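Local structure of predicted sugar phosphatases of the HAD superfamily (Cytophaga hutchinsonii, 2HX1) at residues D233-H236 against T237-G241. The protein probably hydrolyses phosphate esters of sugars as a magnesium-dependent phosphatase of the haloacid dehalogenase superfamily. Numbering follows the deposited sequence.
Sequences DTLH and TDILG. With MG (magnesium ion), chain E.
Asp-238 reaches back over one helical turn to Thr-234 and Asp-233. Asp-238 CB lies 3.4 Å and Asp-238 CG 3.8 Å from Thr-234 O. With chi1 at -50°, CG sits beside the backbone N and anti to the carbonyl carbon, which carries the carboxylate toward the start of the helix. There the two oxygens part company: OD1 forms a salt bridge with Lys-204, whereas Asp-238 OD2 accepts from Thr-234 N at 3.3 Å with an N-H...O angle of 148°, on its anti side and 21° out of the carboxylate plane. Asp-233 N adds a weak bond to OD2. A magnesium-bound water also donates to Asp-238 OD2 at 2.7 Å and is hydrogen-bonded to Thr-234 OG1, so Asp-238 acts from the second shell. With an alanine here, Lys-204 would probably lose a charge partner and this water an acceptor that orients it. In the first shell, Asp-233 OD1 binds magnesium at 2.1 Å, alongside Asp-20 and the carbonyl oxygen of Phe-22; Asp-233 OD2 accepts from a second metal-bound water and from Asn-256 N. Further along the helix, Leu-240 N bonds to Leu-235 O at 2.7 Å, an i to i+5 link consistent with the wider pi-type turn at 237-239. On the apolar side, Leu-235 CD2 meets Ile-239 CG1 at 4.1 Å. Strand 228-232, helix 235-245 and strand 248-252 form a beta-alpha-beta unit; Asp-233 just after the first strand and Asp-238 in the first turn of the helix match GDxxxxD, motif IV of the magnesium site in the Rossmann-like HAD core.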
ATOM      1  N   ASP A 233      -7.512  21.924  -9.506  1.00 20.93           N
ATOM      2  CA  ASP A 233      -8.400  21.533  -8.399  1.00 21.75           C
ATOM      3  C   ASP A 233      -7.892  20.363  -7.577  1.00 21.22           C
ATOM      4  O   ASP A 233      -8.495  20.026  -6.557  1.00 23.28           O
ATOM      5  CB  ASP A 233      -9.809  21.226  -8.908  1.00 18.56           C
ATOM      6  CG  ASP A 233      -9.835  20.033  -9.842  1.00 24.87           C
ATOM      7  OD1 ASP A 233      -9.003  20.016 -10.780  1.00 18.94           O
ATOM      8  OD2 ASP A 233     -10.659  19.106  -9.629  1.00 18.96           O
ATOM      9  N   THR A 234      -6.779  19.761  -7.990  1.00 22.47           N
ATOM     10  CA  THR A 234      -6.255  18.537  -7.375  1.00 22.99           C
ATOM     11  C   THR A 234      -4.833  18.725  -6.884  1.00 24.64           C
ATOM     12  O   THR A 234      -3.953  19.095  -7.670  1.00 21.34           O
ATOM     13  CB  THR A 234      -6.310  17.392  -8.389  1.00 23.17           C
ATOM     14  OG1 THR A 234      -7.649  17.286  -8.879  1.00 25.72           O
ATOM     15  CG2 THR A 234      -5.877  16.035  -7.753  1.00 23.61           C
ATOM     16  N   LEU A 235      -4.624  18.495  -5.584  1.00 24.84           N
ATOM     17  CA  LEU A 235      -3.324  18.752  -4.936  1.00 26.01           C
ATOM     18  C   LEU A 235      -2.184  17.865  -5.479  1.00 25.99           C
ATOM     19  O   LEU A 235      -1.087  18.320  -5.808  1.00 24.38           O
ATOM     20  CB  LEU A 235      -3.448  18.579  -3.407  1.00 25.65           C
ATOM     21  CG  LEU A 235      -4.224  19.713  -2.715  1.00 21.41           C
ATOM     22  CD1 LEU A 235      -4.787  19.318  -1.365  1.00 24.96           C
ATOM     23  CD2 LEU A 235      -3.404  21.007  -2.541  1.00 17.95           C
ATOM     24  N   HIS A 236      -2.465  16.587  -5.575  1.00 25.45           N
ATOM     25  CA  HIS A 236      -1.421  15.620  -5.797  1.00 27.56           C
ATOM     26  C   HIS A 236      -1.041  15.529  -7.266  1.00 26.55           C
ATOM     27  O   HIS A 236      -0.066  14.861  -7.576  1.00 29.34           O
ATOM     28  CB  HIS A 236      -1.823  14.234  -5.252  1.00 28.64           C
ATOM     29  CG  HIS A 236      -3.227  13.847  -5.577  1.00 38.18           C
ATOM     30  ND1 HIS A 236      -3.547  13.034  -6.646  1.00 45.17           N
ATOM     31  CD2 HIS A 236      -4.405  14.190  -4.992  1.00 41.16           C
ATOM     32  CE1 HIS A 236      -4.861  12.881  -6.697  1.00 45.74           C
ATOM     33  NE2 HIS A 236      -5.404  13.572  -5.706  1.00 46.33           N
ATOM     34  N   THR A 237      -1.776  16.203  -8.164  1.00 24.60           N
ATOM     35  CA  THR A 237      -1.401  16.240  -9.573  1.00 20.85           C
ATOM     36  C   THR A 237      -1.019  17.683 -10.045  1.00 20.76           C
ATOM     37  O   THR A 237       0.160  17.992 -10.354  1.00 20.72           O
ATOM     38  CB  THR A 237      -2.540  15.659 -10.499  1.00 21.91           C
ATOM     39  OG1 THR A 237      -3.751  16.384 -10.300  1.00 21.22           O
ATOM     40  CG2 THR A 237      -2.847  14.183 -10.219  1.00 18.80           C
ATOM     41  N   ASP A 238      -2.005  18.569 -10.084  1.00 18.89           N
ATOM     42  CA  ASP A 238      -1.789  19.961 -10.501  1.00 20.05           C
ATOM     43  C   ASP A 238      -0.849  20.768  -9.591  1.00 20.53           C
ATOM     44  O   ASP A 238       0.077  21.413 -10.076  1.00 22.63           O
ATOM     45  CB  ASP A 238      -3.124  20.702 -10.591  1.00 21.93           C
ATOM     46  CG  ASP A 238      -4.153  19.946 -11.395  1.00 21.96           C
ATOM     47  OD1 ASP A 238      -3.795  19.401 -12.473  1.00 24.87           O
ATOM     48  OD2 ASP A 238      -5.306  19.860 -10.927  1.00 25.32           O
ATOM     49  N   ILE A 239      -1.108  20.758  -8.292  1.00 20.19           N
ATOM     50  CA  ILE A 239      -0.430  21.655  -7.365  1.00 19.50           C
ATOM     51  C   ILE A 239       0.944  21.108  -7.056  1.00 20.32           C
ATOM     52  O   ILE A 239       1.916  21.840  -7.136  1.00 20.61           O
ATOM     53  CB  ILE A 239      -1.219  21.858  -6.063  1.00 20.56           C
ATOM     54  CG1 ILE A 239      -2.685  22.236  -6.366  1.00 25.60           C
ATOM     55  CG2 ILE A 239      -0.539  22.932  -5.197  1.00 18.58           C
ATOM     56  CD1 ILE A 239      -2.860  23.424  -7.317  1.00 18.10           C
ATOM     57  N   LEU A 240       1.022  19.818  -6.707  1.00 20.48           N
ATOM     58  CA  LEU A 240       2.327  19.142  -6.476  1.00 21.58           C
ATOM     59  C   LEU A 240       3.185  19.248  -7.719  1.00 23.61           C
ATOM     60  O   LEU A 240       4.349  19.673  -7.660  1.00 26.81           O
ATOM     61  CB  LEU A 240       2.098  17.658  -6.102  1.00 22.63           C
ATOM     62  CG  LEU A 240       3.334  16.768  -5.886  1.00 22.41           C
ATOM     63  CD1 LEU A 240       4.163  17.347  -4.793  1.00 17.86           C
ATOM     64  CD2 LEU A 240       2.991  15.290  -5.614  1.00 17.73           C
ATOM     65  N   GLY A 241       2.592  18.903  -8.868  1.00 22.03           N
ATOM     66  CA  GLY A 241       3.302  18.928 -10.138  1.00 19.17           C
ATOM     67  C   GLY A 241       3.876  20.289 -10.439  1.00 20.24           C
ATOM     68  O   GLY A 241       5.061  20.417 -10.697  1.00 17.68           O
TER
HETATM   69 MG    MG E 300      -8.900  18.712 -12.404  1.00 20.52          MG
HETATM   70  O   HOH W   1     -10.119  17.325 -11.643  1.00 20.47           O
HETATM   71  O   HOH W   2      -7.049  17.967 -11.603  1.00 20.67           O
HETATM   72  O   HOH W   3      -8.591  17.576 -14.084  1.00 16.52           O